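Local atomic coordinates of caspase-3 (Porites astreoides, PDB entry 6WI4), a protein that probably acts as a cysteine protease that cleaves target proteins after aspartate residues during programmed cell death in a reef-building coral. Residues F147-S152 / S217-L222; R11-I16 / T78-F83; Y158-S163 / D210-V215; A49-V54 / Y227-N232. All coordinates share one frame; numbering follows the deposited sequence.

Contact 1: residues F147-S152 / S217-L222; sequences FVYAYS and SVVSML
Y149 and V219 face each other as an antiparallel hydrogen-bonded pair. Y149 N donates to V219 O over 2.8 Å in the carbonyl plane, and V219 N returns a nearly straight bond, 174° at the hydrogen, to Y149 O. Y151 and S217 pair in the same manner, and the side chains of all four stand on one face of the sheet. There the V219 methyls divide between two tyrosines: CG1 sits beside Y149 CD1, while CG2 reaches Y151 CE2 at 3.9 Å. With CG anti to the carbonyl carbon (chi1 -49°), the Y149 ring turns its edge to M221, whose SD lies in the ring plane 3.8 Å from CE1, a Met-aromatic contact. A serine in place of Y149 would probably leave M221 SD without its aromatic partner and V219 CG1 without the ring carbon beside it. The pair forms one edge of the caspase sheet within this chain, where 217-220 is the outermost strand and runs antiparallel to the other five; on the far side of 147-151, Y151 stacks on F127. Near its own backbone, Y151 CB meets S217 OG at 3.5 Å, a hydroxyl hydrogen-bonded to T153 O. On the opposite face, V148 CG2, anti to its backbone N, touches V218 CG2 at 3.6 Å, and A150 and V218 both pack on L190 of helix 186-197. V148 CB also meets L222 CG at 3.8 Å. Just beyond the strand, L222 N bonds to S220 OG over 3.1 Å in an ST turn, and M221 N donates to F147 O.

Contact 2: residues R11-I16 / T78-F83; sequences RGIAVI and TPYDAF
R11 O is gripped by two successive backbone N-H groups: D81 N at 2.8 Å, tilted 26° from the carbonyl plane, and A82 N at 3.1 Å in a weaker, more bent bond. This ties the lead-in to strand 13-18, which lies between 53-58 and 83-88 in the caspase sheet, to the loop that enters 83-88. Between them G12 comes close enough for a CA-H...O contact with A82 O, 3.3 Å from G12 CA, the C-H pointing almost straight at that oxygen. The Y80 ring is sandwiched, with P79 CG over the centre of one face and G12 C nearer the rim of the other. Its CG lies anti to the carbonyl carbon (chi1 -59°), which brings CD1 to 3.5 Å from G12 CA and CE2 to 3.9 Å from I13 CD1. A serine replacing Y80 would probably uncover G12 and open a gap beside the I13 methyl. D81 OD2 accepts from N7 N and K8 N, its charge not in contact with the R11 guanidinium. Further along, I13 O comes 3.4 Å from F83 CD1, and a water at the edge of the F83 ring accepts from I13 N at 2.9 Å and donates to A82 O at 2.8 Å.

Contact 3: residues Y158-S163 / D210-V215; sequences YSWRNS and DSKRQV
The W160 indole and the Q214 carboxamide lie nearly coplanar, 21° apart, with the amide at the edge of the indole: Q214 OE1 sits in the ring plane, 3.4 Å from W160 CD1. A water occupies the same plane next to the pyrrole nitrogen, accepting from W160 NE1 at 3.0 Å and donating to R213 O at 2.6 Å. K212 CB approaches obliquely, 4.0 Å from W160 CZ2, while the rest of that lysine bends away to a salt bridge with D137. Y135 and S202 also touch the indole. Q214 reaches across because CG is anti to its backbone N (chi1 -169°) and the chain stays extended; OE1 then accepts from W160 N at 2.8 Å, with the N-H tilted 23° from the amide plane. NE2 donates to S152 O and to a second water, 3.1 Å away, which donates in turn to W160 O. The segment 158-163 forms part of the caspase substrate groove: W160 and R161 pair with the bound peptide as an antiparallel strand. Outside the two segments, an acidic side chain of that peptide forms a salt bridge with R161, and N162 ND2 hydrogen-bonds to an acidic side chain of the peptide. With OE1 taking an N-H and NE2 giving to S152 O, a flipped Q214 amide would probably set donor against donor at W160 N and acceptor against acceptor at S152 O, which is consistent with this amide orientation being the preferred one behind the substrate-binding strand.

Contact 4: residues A49-V54 / Y227-N232; sequences ALKFDV and YFFPEN
K51, with a positive phi of 80°, ends helix 36-49 in a Schellman motif and turns the chain toward strand 53-58, bringing L50 and F228 within 6.7 Å of each other, CA to CA. L50 meets both phenylalanines of the C-terminal tail. Its CD1 stands over the centre of the F228 ring, 4.0 Å from the centroid and 12° off the ring normal, a CH-pi contact; its CD2, the other branch, lies 4.0 Å from F229 CE2. F52 comes to the edge of the F228 ring, CE1 to CE1 at 4.1 Å, the two side chains crossing at about a right angle. The tail that follows the edge strand 217-220 thus runs back across the caspase sheet toward the opposite edge strand, 53-58, with F52 and F228 both packing on M124 of strand 123-128. F229 places its ring with CG anti to the carbonyl carbon (chi1 -60°), and its rim then takes K51 CD at 3.8 Å from CE1 and A49 O at 3.7 Å from CZ. No direct hydrogen bond joins the segments; instead a water in the plane of the F228 ring donates to L50 O and to F228 O, each at 2.8 Å. F228 O also accepts from R11 NH1.

How the contacts relate
Contacts 1, 2 and 4 all reach the one six-stranded sheet, and contact 3 lies beyond its end at the substrate groove. Contacts 2 and 4 are neighbours, centres about 10 Å apart: R11 N is 2.8 Å from K51 O and G12 O is 2.8 Å from D53 N, since strands 13-18 and 53-58 adjoin. Contact 1 touches contact 3 just past the strand end, where S152 OG lies 2.7 Å from S159 OG, so the end of strand 147-151 is linked directly to the peptide-binding strand. Contacts 2 and 4 lie on the other side of the chain's centre, their own centres about 31 and 30 Å from that of contact 3.

Contact 1: residues F147-S152 / S217-L222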
loop_
_atom_site.group_PDB
_atom_site.type_symbol
_atom_site.label_atom_id
_atom_site.label_comp_id
_atom_site.label_asym_id
_atom_site.label_seq_id
_atom_site.Cartn_x
_atom_site.Cartn_y
_atom_site.Cartn_z
ATOM N N PHE A 147 -8.732 4.685 9.344
ATOM C CA PHE A 147 -8.123 4.020 8.200
ATOM C C PHE A 147 -7.682 5.048 7.167
ATOM O O PHE A 147 -8.334 6.077 6.969
ATOM C CB PHE A 147 -9.100 3.063 7.517
ATOM C CG PHE A 147 -9.379 1.793 8.271
ATOM C CD1 PHE A 147 -10.379 1.744 9.224
ATOM C CD2 PHE A 147 -8.664 0.641 7.986
ATOM C CE1 PHE A 147 -10.658 0.581 9.894
ATOM C CE2 PHE A 147 -8.933 -0.529 8.650
ATOM C CZ PHE A 147 -9.928 -0.565 9.609
ATOM N N VAL A 148 -6.586 4.743 6.478
ATOM C CA VAL A 148 -6.203 5.479 5.280
ATOM C C VAL A 148 -5.708 4.462 4.262
ATOM O O VAL A 148 -4.943 3.555 4.604
ATOM C CB VAL A 148 -5.156 6.579 5.569
ATOM C CG1 VAL A 148 -3.891 6.027 6.234
ATOM C CG2 VAL A 148 -4.832 7.333 4.298
ATOM N N TYR A 149 -6.201 4.568 3.030
ATOM C CA TYR A 149 -5.919 3.592 1.983
ATOM C C TYR A 149 -5.211 4.333 0.862
ATOM O O TYR A 149 -5.818 5.176 0.188
ATOM C CB TYR A 149 -7.196 2.916 1.483
ATOM C CG TYR A 149 -8.121 2.390 2.568
ATOM C CD1 TYR A 149 -9.118 3.194 3.097
ATOM C CD2 TYR A 149 -8.007 1.089 3.048
ATOM C CE1 TYR A 149 -9.988 2.721 4.077
ATOM C CE2 TYR A 149 -8.868 0.619 4.037
ATOM C CZ TYR A 149 -9.856 1.433 4.536
ATOM O OH TYR A 149 -10.731 0.978 5.508
ATOM N N ALA A 150 -3.923 4.048 0.690
ATOM C CA ALA A 150 -3.097 4.724 -0.300
ATOM C C ALA A 150 -2.992 3.823 -1.523
ATOM O O ALA A 150 -2.293 2.806 -1.497
ATOM C CB ALA A 150 -1.723 5.050 0.279
ATOM N N TYR A 151 -3.695 4.192 -2.589
ATOM C CA TYR A 151 -3.783 3.400 -3.810
ATOM C C TYR A 151 -2.829 3.926 -4.875
ATOM O O TYR A 151 -2.721 5.136 -5.074
ATOM C CB TYR A 151 -5.202 3.469 -4.369
ATOM C CG TYR A 151 -6.223 2.620 -3.665
ATOM C CD1 TYR A 151 -6.431 1.298 -4.044
ATOM C CD2 TYR A 151 -7.020 3.154 -2.665
ATOM C CE1 TYR A 151 -7.404 0.525 -3.440
ATOM C CE2 TYR A 151 -7.997 2.385 -2.045
ATOM C CZ TYR A 151 -8.178 1.071 -2.439
ATOM O OH TYR A 151 -9.141 0.292 -1.840
ATOM N N SER A 152 -2.200 3.006 -5.613
ATOM C CA SER A 152 -1.240 3.414 -6.641
ATOM C C SER A 152 -1.898 4.118 -7.829
ATOM O O SER A 152 -1.232 4.917 -8.500
ATOM C CB SER A 152 -0.440 2.204 -7.133
ATOM O OG SER A 152 -1.239 1.261 -7.845
ATOM N N SER A 217 -4.235 7.744 -5.782
ATOM C CA SER A 217 -5.400 8.224 -5.051
ATOM C C SER A 217 -5.324 7.773 -3.603
ATOM O O SER A 217 -4.833 6.682 -3.308
ATOM C CB SER A 217 -6.704 7.737 -5.699
ATOM O OG SER A 217 -6.780 6.324 -5.747
ATOM N N VAL A 218 -5.800 8.617 -2.695
ATOM C CA VAL A 218 -5.833 8.269 -1.283
ATOM C C VAL A 218 -7.275 8.327 -0.812
ATOM O O VAL A 218 -8.001 9.273 -1.138
ATOM C CB VAL A 218 -4.914 9.178 -0.439
ATOM C CG1 VAL A 218 -5.209 10.659 -0.616
ATOM C CG2 VAL A 218 -5.012 8.797 1.030
ATOM N N VAL A 219 -7.699 7.298 -0.080
ATOM C CA VAL A 219 -9.013 7.261 0.555
ATOM C C VAL A 219 -8.767 7.412 2.047
ATOM O O VAL A 219 -8.159 6.531 2.670
ATOM C CB VAL A 219 -9.765 5.955 0.259
ATOM C CG1 VAL A 219 -11.131 5.979 0.941
ATOM C CG2 VAL A 219 -9.925 5.725 -1.258
ATOM N N SER A 220 -9.231 8.509 2.644
ATOM C CA SER A 220 -8.889 8.797 4.032
ATOM C C SER A 220 -10.132 8.802 4.909
ATOM O O SER A 220 -11.081 9.548 4.647
ATOM C CB SER A 220 -8.174 10.137 4.166
ATOM O OG SER A 220 -7.977 10.412 5.547
ATOM N N MET A 221 -10.118 7.964 5.941
ATOM C CA MET A 221 -11.029 8.075 7.071
ATOM C C MET A 221 -10.293 8.569 8.315
ATOM O O MET A 221 -10.755 8.351 9.440
ATOM C CB MET A 221 -11.714 6.731 7.344
ATOM C CG MET A 221 -12.757 6.345 6.289
ATOM S SD MET A 221 -12.003 5.903 4.703
ATOM C CE MET A 221 -13.260 4.818 4.019
ATOM N N LEU A 222 -9.168 9.256 8.130
ATOM C CA LEU A 222 -8.432 9.792 9.271
ATOM C C LEU A 222 -9.200 10.939 9.927
ATOM O O LEU A 222 -9.931 11.688 9.273
ATOM C CB LEU A 222 -7.052 10.269 8.832
ATOM C CG LEU A 222 -6.141 9.212 8.197
ATOM C CD1 LEU A 222 -4.824 9.868 7.814
ATOM C CD2 LEU A 222 -5.909 8.041 9.135
#

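Contact 2: residues R11-I16 / T78-F83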
loop_
_atom_site.group_PDB
_atom_site.type_symbol
_atom_site.label_atom_id
_atom_site.label_comp_id
_atom_site.label_asym_id
_atom_site.label_seq_id
_atom_site.Cartn_x
_atom_site.Cartn_y
_atom_site.Cartn_z
ATOM N N ARG A 11 6.644 1.448 16.685
ATOM C CA ARG A 11 5.348 2.090 16.462
ATOM C C ARG A 11 4.237 1.079 16.233
ATOM O O ARG A 11 3.071 1.354 16.540
ATOM C CB ARG A 11 5.425 3.026 15.259
ATOM C CG ARG A 11 6.413 4.157 15.382
ATOM C CD ARG A 11 5.879 5.289 16.267
ATOM N NE ARG A 11 6.569 6.526 15.925
ATOM C CZ ARG A 11 7.553 7.068 16.633
ATOM N NH1 ARG A 11 8.127 8.188 16.217
ATOM N NH2 ARG A 11 7.950 6.507 17.769
ATOM N N GLY A 12 4.570 -0.078 15.691
ATOM C CA GLY A 12 3.571 -1.052 15.317
ATOM C C GLY A 12 4.172 -2.031 14.336
ATOM O O GLY A 12 5.365 -1.988 14.042
ATOM N N ILE A 13 3.323 -2.911 13.848
ATOM C CA ILE A 13 3.718 -3.903 12.856
ATOM C C ILE A 13 3.435 -3.340 11.475
ATOM O O ILE A 13 2.419 -2.661 11.260
ATOM C CB ILE A 13 2.972 -5.228 13.081
ATOM C CG1 ILE A 13 3.302 -5.789 14.469
ATOM C CG2 ILE A 13 3.319 -6.251 11.992
ATOM C CD1 ILE A 13 2.340 -6.853 14.923
ATOM N N ALA A 14 4.335 -3.620 10.532
ATOM C CA ALA A 14 4.142 -3.260 9.130
ATOM C C ALA A 14 4.294 -4.520 8.295
ATOM O O ALA A 14 5.380 -5.103 8.244
ATOM C CB ALA A 14 5.145 -2.194 8.680
ATOM N N VAL A 15 3.223 -4.936 7.657
ATOM C CA VAL A 15 3.212 -6.121 6.805
ATOM C C VAL A 15 3.489 -5.724 5.359
ATOM O O VAL A 15 2.914 -4.755 4.849
ATOM C CB VAL A 15 1.858 -6.847 6.905
ATOM C CG1 VAL A 15 1.794 -7.990 5.894
ATOM C CG2 VAL A 15 1.615 -7.332 8.327
ATOM N N ILE A 16 4.350 -6.486 4.684
ATOM C CA ILE A 16 4.554 -6.383 3.237
ATOM C C ILE A 16 4.297 -7.747 2.629
ATOM O O ILE A 16 4.998 -8.713 2.957
ATOM C CB ILE A 16 5.973 -5.918 2.879
ATOM C CG1 ILE A 16 6.271 -4.564 3.509
ATOM C CG2 ILE A 16 6.150 -5.877 1.360
ATOM C CD1 ILE A 16 7.754 -4.208 3.417
ATOM N N THR A 78 -2.058 -3.180 21.928
ATOM C CA THR A 78 -1.894 -2.220 23.018
ATOM C C THR A 78 -0.493 -1.609 23.107
ATOM O O THR A 78 -0.400 -0.398 23.370
ATOM C CB THR A 78 -2.291 -2.888 24.345
ATOM O OG1 THR A 78 -3.641 -3.364 24.248
ATOM C CG2 THR A 78 -2.172 -1.911 25.517
ATOM N N PRO A 79 0.611 -2.338 22.895
ATOM C CA PRO A 79 1.926 -1.679 22.959
ATOM C C PRO A 79 2.248 -0.807 21.755
ATOM O O PRO A 79 3.311 -0.180 21.740
ATOM C CB PRO A 79 2.911 -2.854 23.067
ATOM C CG PRO A 79 2.191 -4.008 22.524
ATOM C CD PRO A 79 0.746 -3.805 22.824
ATOM N N TYR A 80 1.357 -0.718 20.772
ATOM C CA TYR A 80 1.643 -0.038 19.518
ATOM C C TYR A 80 0.763 1.193 19.355
ATOM O O TYR A 80 -0.299 1.314 19.969
ATOM C CB TYR A 80 1.416 -0.970 18.325
ATOM C CG TYR A 80 2.262 -2.221 18.351
ATOM C CD1 TYR A 80 3.622 -2.155 18.595
ATOM C CD2 TYR A 80 1.689 -3.463 18.132
ATOM C CE1 TYR A 80 4.403 -3.313 18.615
ATOM C CE2 TYR A 80 2.455 -4.622 18.158
ATOM C CZ TYR A 80 3.799 -4.534 18.398
ATOM O OH TYR A 80 4.550 -5.697 18.411
ATOM N N ASP A 81 1.209 2.084 18.470
ATOM C CA ASP A 81 0.476 3.296 18.132
ATOM C C ASP A 81 -0.226 3.230 16.783
ATOM O O ASP A 81 -1.097 4.068 16.519
ATOM C CB ASP A 81 1.423 4.503 18.101
ATOM C CG ASP A 81 1.916 4.909 19.484
ATOM O OD1 ASP A 81 1.167 4.726 20.467
ATOM O OD2 ASP A 81 3.054 5.408 19.559
ATOM N N ALA A 82 0.137 2.284 15.922
ATOM C CA ALA A 82 -0.309 2.316 14.532
ATOM C C ALA A 82 -0.125 0.930 13.930
ATOM O O ALA A 82 0.525 0.066 14.518
ATOM C CB ALA A 82 0.467 3.368 13.735
ATOM N N PHE A 83 -0.687 0.734 12.733
ATOM C CA PHE A 83 -0.550 -0.523 11.997
ATOM C C PHE A 83 -0.423 -0.212 10.517
ATOM O O PHE A 83 -1.125 0.666 10.012
ATOM C CB PHE A 83 -1.751 -1.452 12.231
ATOM C CG PHE A 83 -1.735 -2.703 11.387
ATOM C CD1 PHE A 83 -0.814 -3.708 11.639
ATOM C CD2 PHE A 83 -2.649 -2.877 10.358
ATOM C CE1 PHE A 83 -0.795 -4.862 10.859
ATOM C CE2 PHE A 83 -2.636 -4.024 9.577
ATOM C CZ PHE A 83 -1.703 -5.020 9.833
HETATM O O HOH W 1 0.603 -2.718 14.795
#

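Contact 3: residues Y158-S163 / D210-V215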
loop_
_atom_site.group_PDB
_atom_site.type_symbol
_atom_site.label_atom_id
_atom_site.label_comp_id
_atom_site.label_asym_id
_atom_site.label_seq_id
_atom_site.Cartn_x
_atom_site.Cartn_y
_atom_site.Cartn_z
ATOM N N TYR A 158 -5.258 0.598 -15.054
ATOM C CA TYR A 158 -3.980 -0.053 -14.808
ATOM C C TYR A 158 -3.102 0.791 -13.885
ATOM O O TYR A 158 -3.270 2.010 -13.757
ATOM C CB TYR A 158 -3.217 -0.241 -16.120
ATOM C CG TYR A 158 -3.767 -1.253 -17.101
ATOM C CD1 TYR A 158 -3.937 -2.582 -16.743
ATOM C CD2 TYR A 158 -4.067 -0.877 -18.408
ATOM C CE1 TYR A 158 -4.405 -3.514 -17.656
ATOM C CE2 TYR A 158 -4.531 -1.801 -19.326
ATOM C CZ TYR A 158 -4.699 -3.115 -18.944
ATOM O OH TYR A 158 -5.164 -4.036 -19.860
ATOM N N SER A 159 -2.115 0.126 -13.291
ATOM C CA SER A 159 -1.034 0.746 -12.543
ATOM C C SER A 159 0.267 0.254 -13.152
ATOM O O SER A 159 0.356 -0.902 -13.568
ATOM C CB SER A 159 -1.127 0.351 -11.063
ATOM O OG SER A 159 -0.159 1.013 -10.279
ATOM N N TRP A 160 1.277 1.114 -13.180
ATOM C CA TRP A 160 2.512 0.835 -13.906
ATOM C C TRP A 160 3.678 0.462 -13.002
ATOM O O TRP A 160 3.888 1.055 -11.937
ATOM C CB TRP A 160 2.892 2.043 -14.756
ATOM C CG TRP A 160 2.068 2.194 -15.992
ATOM C CD1 TRP A 160 0.993 3.017 -16.169
ATOM C CD2 TRP A 160 2.283 1.536 -17.247
ATOM N NE1 TRP A 160 0.514 2.905 -17.458
ATOM C CE2 TRP A 160 1.287 1.997 -18.134
ATOM C CE3 TRP A 160 3.206 0.589 -17.697
ATOM C CZ2 TRP A 160 1.200 1.556 -19.453
ATOM C CZ3 TRP A 160 3.112 0.148 -19.011
ATOM C CH2 TRP A 160 2.115 0.632 -19.867
ATOM N N ARG A 161 4.446 -0.520 -13.456
ATOM C CA ARG A 161 5.615 -1.035 -12.760
ATOM C C ARG A 161 6.753 -1.144 -13.759
ATOM O O ARG A 161 6.547 -1.610 -14.880
ATOM C CB ARG A 161 5.307 -2.410 -12.157
ATOM C CG ARG A 161 6.520 -3.240 -11.716
ATOM C CD ARG A 161 6.077 -4.608 -11.184
ATOM N NE ARG A 161 4.951 -5.134 -11.948
ATOM C CZ ARG A 161 5.042 -5.688 -13.154
ATOM N NH1 ARG A 161 6.218 -5.843 -13.750
ATOM N NH2 ARG A 161 3.943 -6.104 -13.767
ATOM N N ASN A 162 7.952 -0.721 -13.358
ATOM C CA ASN A 162 9.130 -0.879 -14.200
ATOM C C ASN A 162 9.949 -2.081 -13.743
ATOM O O ASN A 162 10.193 -2.266 -12.546
ATOM C CB ASN A 162 10.003 0.374 -14.179
ATOM C CG ASN A 162 11.183 0.266 -15.130
ATOM O OD1 ASN A 162 12.287 -0.095 -14.731
ATOM N ND2 ASN A 162 10.943 0.551 -16.406
ATOM N N SER A 163 10.410 -2.878 -14.711
ATOM C CA SER A 163 11.062 -4.139 -14.378
ATOM C C SER A 163 12.407 -3.936 -13.689
ATOM O O SER A 163 12.850 -4.813 -12.940
ATOM C CB SER A 163 11.245 -4.974 -15.639
ATOM O OG SER A 163 12.092 -4.301 -16.555
ATOM N N ASP A 210 2.063 2.743 -25.046
ATOM C CA ASP A 210 3.149 3.691 -24.871
ATOM C C ASP A 210 2.637 5.084 -24.522
ATOM O O ASP A 210 1.547 5.497 -24.929
ATOM C CB ASP A 210 3.987 3.754 -26.145
ATOM C CG ASP A 210 5.312 4.442 -25.936
ATOM O OD1 ASP A 210 6.157 3.890 -25.209
ATOM O OD2 ASP A 210 5.502 5.537 -26.502
ATOM N N SER A 211 3.449 5.805 -23.746
ATOM C CA SER A 211 3.180 7.186 -23.347
ATOM C C SER A 211 1.879 7.330 -22.570
ATOM O O SER A 211 1.191 8.346 -22.679
ATOM C CB SER A 211 3.181 8.135 -24.554
ATOM O OG SER A 211 4.456 8.112 -25.169
ATOM N N LYS A 212 1.542 6.334 -21.762
ATOM C CA LYS A 212 0.336 6.376 -20.945
ATOM C C LYS A 212 0.686 6.873 -19.549
ATOM O O LYS A 212 1.853 6.919 -19.158
ATOM C CB LYS A 212 -0.352 5.008 -20.884
ATOM C CG LYS A 212 -0.687 4.437 -22.266
ATOM C CD LYS A 212 -1.618 5.354 -23.053
ATOM C CE LYS A 212 -2.098 4.626 -24.305
ATOM N NZ LYS A 212 -3.101 5.401 -25.082
ATOM N N ARG A 213 -0.341 7.279 -18.813
ATOM C CA ARG A 213 -0.172 8.117 -17.629
ATOM C C ARG A 213 -0.739 7.423 -16.392
ATOM O O ARG A 213 -1.335 6.346 -16.471
ATOM C CB ARG A 213 -0.850 9.474 -17.840
ATOM C CG ARG A 213 -0.567 10.092 -19.215
ATOM C CD ARG A 213 0.917 10.399 -19.409
ATOM N NE ARG A 213 1.406 11.276 -18.359
ATOM C CZ ARG A 213 1.202 12.589 -18.306
ATOM N NH1 ARG A 213 1.661 13.276 -17.273
ATOM N NH2 ARG A 213 0.547 13.221 -19.279
ATOM N N GLN A 214 -0.561 8.071 -15.241
ATOM C CA GLN A 214 -1.081 7.532 -13.991
ATOM C C GLN A 214 -1.305 8.653 -12.987
ATOM O O GLN A 214 -0.612 9.671 -12.999
ATOM C CB GLN A 214 -0.125 6.484 -13.414
ATOM C CG GLN A 214 -0.688 5.667 -12.265
ATOM C CD GLN A 214 0.193 4.478 -11.961
ATOM O OE1 GLN A 214 0.669 3.801 -12.877
ATOM N NE2 GLN A 214 0.430 4.218 -10.675
ATOM N N VAL A 215 -2.294 8.436 -12.115
ATOM C CA VAL A 215 -2.656 9.319 -11.014
ATOM C C VAL A 215 -2.886 8.408 -9.823
ATOM O O VAL A 215 -3.592 7.407 -9.960
ATOM C CB VAL A 215 -3.944 10.106 -11.342
ATOM C CG1 VAL A 215 -4.486 10.822 -10.140
ATOM C CG2 VAL A 215 -3.697 11.082 -12.488
HETATM O O HOH W 2 2.747 2.425 -9.761
HETATM O O HOH W 3 -2.088 4.347 -18.005
#

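Contact 4: residues A49-V54 / Y227-N232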
loop_
_atom_site.group_PDB
_atom_site.type_symbol
_atom_site.label_atom_id
_atom_site.label_comp_id
_atom_site.label_asym_id
_atom_site.label_seq_id
_atom_site.Cartn_x
_atom_site.Cartn_y
_atom_site.Cartn_z
ATOM N N ALA A 49 12.652 2.404 8.897
ATOM C CA ALA A 49 13.078 3.755 9.250
ATOM C C ALA A 49 11.977 4.543 9.943
ATOM O O ALA A 49 12.272 5.457 10.726
ATOM C CB ALA A 49 13.553 4.487 8.004
ATOM N N LEU A 50 10.709 4.223 9.669
ATOM C CA LEU A 50 9.600 4.844 10.379
ATOM C C LEU A 50 9.326 4.183 11.729
ATOM O O LEU A 50 8.346 4.538 12.394
ATOM C CB LEU A 50 8.338 4.804 9.506
ATOM C CG LEU A 50 8.430 5.499 8.153
ATOM C CD1 LEU A 50 7.138 5.270 7.371
ATOM C CD2 LEU A 50 8.682 6.982 8.336
ATOM N N LYS A 51 10.153 3.200 12.111
ATOM C CA LYS A 51 10.182 2.565 13.427
ATOM C C LYS A 51 9.084 1.516 13.575
ATOM O O LYS A 51 8.579 1.292 14.673
ATOM C CB LYS A 51 10.111 3.619 14.549
ATOM C CG LYS A 51 11.279 4.617 14.506
ATOM C CD LYS A 51 11.175 5.684 15.587
ATOM C CE LYS A 51 11.372 5.094 16.974
ATOM N NZ LYS A 51 12.715 4.480 17.156
ATOM N N PHE A 52 8.767 0.815 12.490
ATOM C CA PHE A 52 7.848 -0.309 12.537
ATOM C C PHE A 52 8.609 -1.634 12.539
ATOM O O PHE A 52 9.752 -1.731 12.080
ATOM C CB PHE A 52 6.869 -0.256 11.355
ATOM C CG PHE A 52 5.792 0.792 11.511
ATOM C CD1 PHE A 52 6.097 2.135 11.357
ATOM C CD2 PHE A 52 4.481 0.436 11.823
ATOM C CE1 PHE A 52 5.113 3.117 11.511
ATOM C CE2 PHE A 52 3.496 1.413 11.985
ATOM C CZ PHE A 52 3.817 2.750 11.834
ATOM N N ASP A 53 7.939 -2.651 13.074
ATOM C CA ASP A 53 8.393 -4.043 13.065
ATOM C C ASP A 53 7.891 -4.667 11.768
ATOM O O ASP A 53 6.694 -4.931 11.626
ATOM C CB ASP A 53 7.844 -4.738 14.312
ATOM C CG ASP A 53 8.093 -6.246 14.352
ATOM O OD1 ASP A 53 8.709 -6.827 13.436
ATOM O OD2 ASP A 53 7.659 -6.853 15.354
ATOM N N VAL A 54 8.793 -4.867 10.808
ATOM C CA VAL A 54 8.420 -5.202 9.435
ATOM C C VAL A 54 8.351 -6.712 9.265
ATOM O O VAL A 54 9.288 -7.432 9.635
ATOM C CB VAL A 54 9.416 -4.588 8.442
ATOM C CG1 VAL A 54 9.089 -5.011 7.026
ATOM C CG2 VAL A 54 9.397 -3.079 8.581
ATOM N N TYR A 227 1.489 12.373 11.702
ATOM C CA TYR A 227 2.915 12.646 11.627
ATOM C C TYR A 227 3.671 11.441 12.166
ATOM O O TYR A 227 3.380 10.969 13.268
ATOM C CB TYR A 227 3.285 13.878 12.451
ATOM C CG TYR A 227 2.792 15.203 11.919
ATOM C CD1 TYR A 227 3.523 15.902 10.966
ATOM C CD2 TYR A 227 1.627 15.770 12.401
ATOM C CE1 TYR A 227 3.091 17.127 10.495
ATOM C CE2 TYR A 227 1.189 16.997 11.936
ATOM C CZ TYR A 227 1.925 17.664 10.983
ATOM O OH TYR A 227 1.495 18.884 10.508
ATOM N N PHE A 228 4.641 10.950 11.391
ATOM C CA PHE A 228 5.436 9.820 11.859
ATOM C C PHE A 228 6.406 10.219 12.968
ATOM O O PHE A 228 6.811 9.355 13.753
ATOM C CB PHE A 228 6.174 9.175 10.678
ATOM C CG PHE A 228 5.266 8.383 9.782
ATOM C CD1 PHE A 228 4.808 7.141 10.167
ATOM C CD2 PHE A 228 4.837 8.907 8.575
ATOM C CE1 PHE A 228 3.955 6.412 9.357
ATOM C CE2 PHE A 228 3.981 8.188 7.758
ATOM C CZ PHE A 228 3.539 6.948 8.140
ATOM N N PHE A 229 6.750 11.500 13.079
ATOM C CA PHE A 229 7.660 11.991 14.118
ATOM C C PHE A 229 7.102 13.297 14.655
ATOM O O PHE A 229 7.627 14.381 14.382
ATOM C CB PHE A 229 9.072 12.154 13.562
ATOM C CG PHE A 229 9.647 10.865 13.048
ATOM C CD1 PHE A 229 10.248 9.971 13.920
ATOM C CD2 PHE A 229 9.545 10.528 11.707
ATOM C CE1 PHE A 229 10.764 8.768 13.461
ATOM C CE2 PHE A 229 10.060 9.313 11.236
ATOM C CZ PHE A 229 10.667 8.437 12.116
ATOM N N PRO A 230 6.019 13.227 15.425
ATOM C CA PRO A 230 5.336 14.460 15.843
ATOM C C PRO A 230 6.182 15.336 16.738
ATOM O O PRO A 230 5.871 16.523 16.888
ATOM C CB PRO A 230 4.079 13.949 16.563
ATOM C CG PRO A 230 4.355 12.533 16.902
ATOM C CD PRO A 230 5.345 12.010 15.918
ATOM N N GLU A 231 7.267 14.804 17.307
ATOM C CA GLU A 231 8.148 15.615 18.135
ATOM C C GLU A 231 8.806 16.742 17.351
ATOM O O GLU A 231 9.272 17.713 17.957
ATOM C CB GLU A 231 9.216 14.727 18.778
ATOM C CG GLU A 231 10.153 14.064 17.778
ATOM C CD GLU A 231 9.730 12.651 17.420
ATOM O OE1 GLU A 231 10.631 11.805 17.217
ATOM O OE2 GLU A 231 8.505 12.392 17.339
ATOM N N ASN A 232 8.842 16.647 16.021
ATOM C CA ASN A 232 9.466 17.659 15.183
ATOM C C ASN A 232 8.518 18.785 14.801
ATOM O O ASN A 232 8.962 19.775 14.212
ATOM C CB ASN A 232 10.022 17.016 13.910
ATOM C CG ASN A 232 11.158 16.058 14.197
ATOM O OD1 ASN A 232 11.999 16.324 15.051
ATOM N ND2 ASN A 232 11.186 14.934 13.488
HETATM O O HOH W 4 6.660 6.668 13.094
#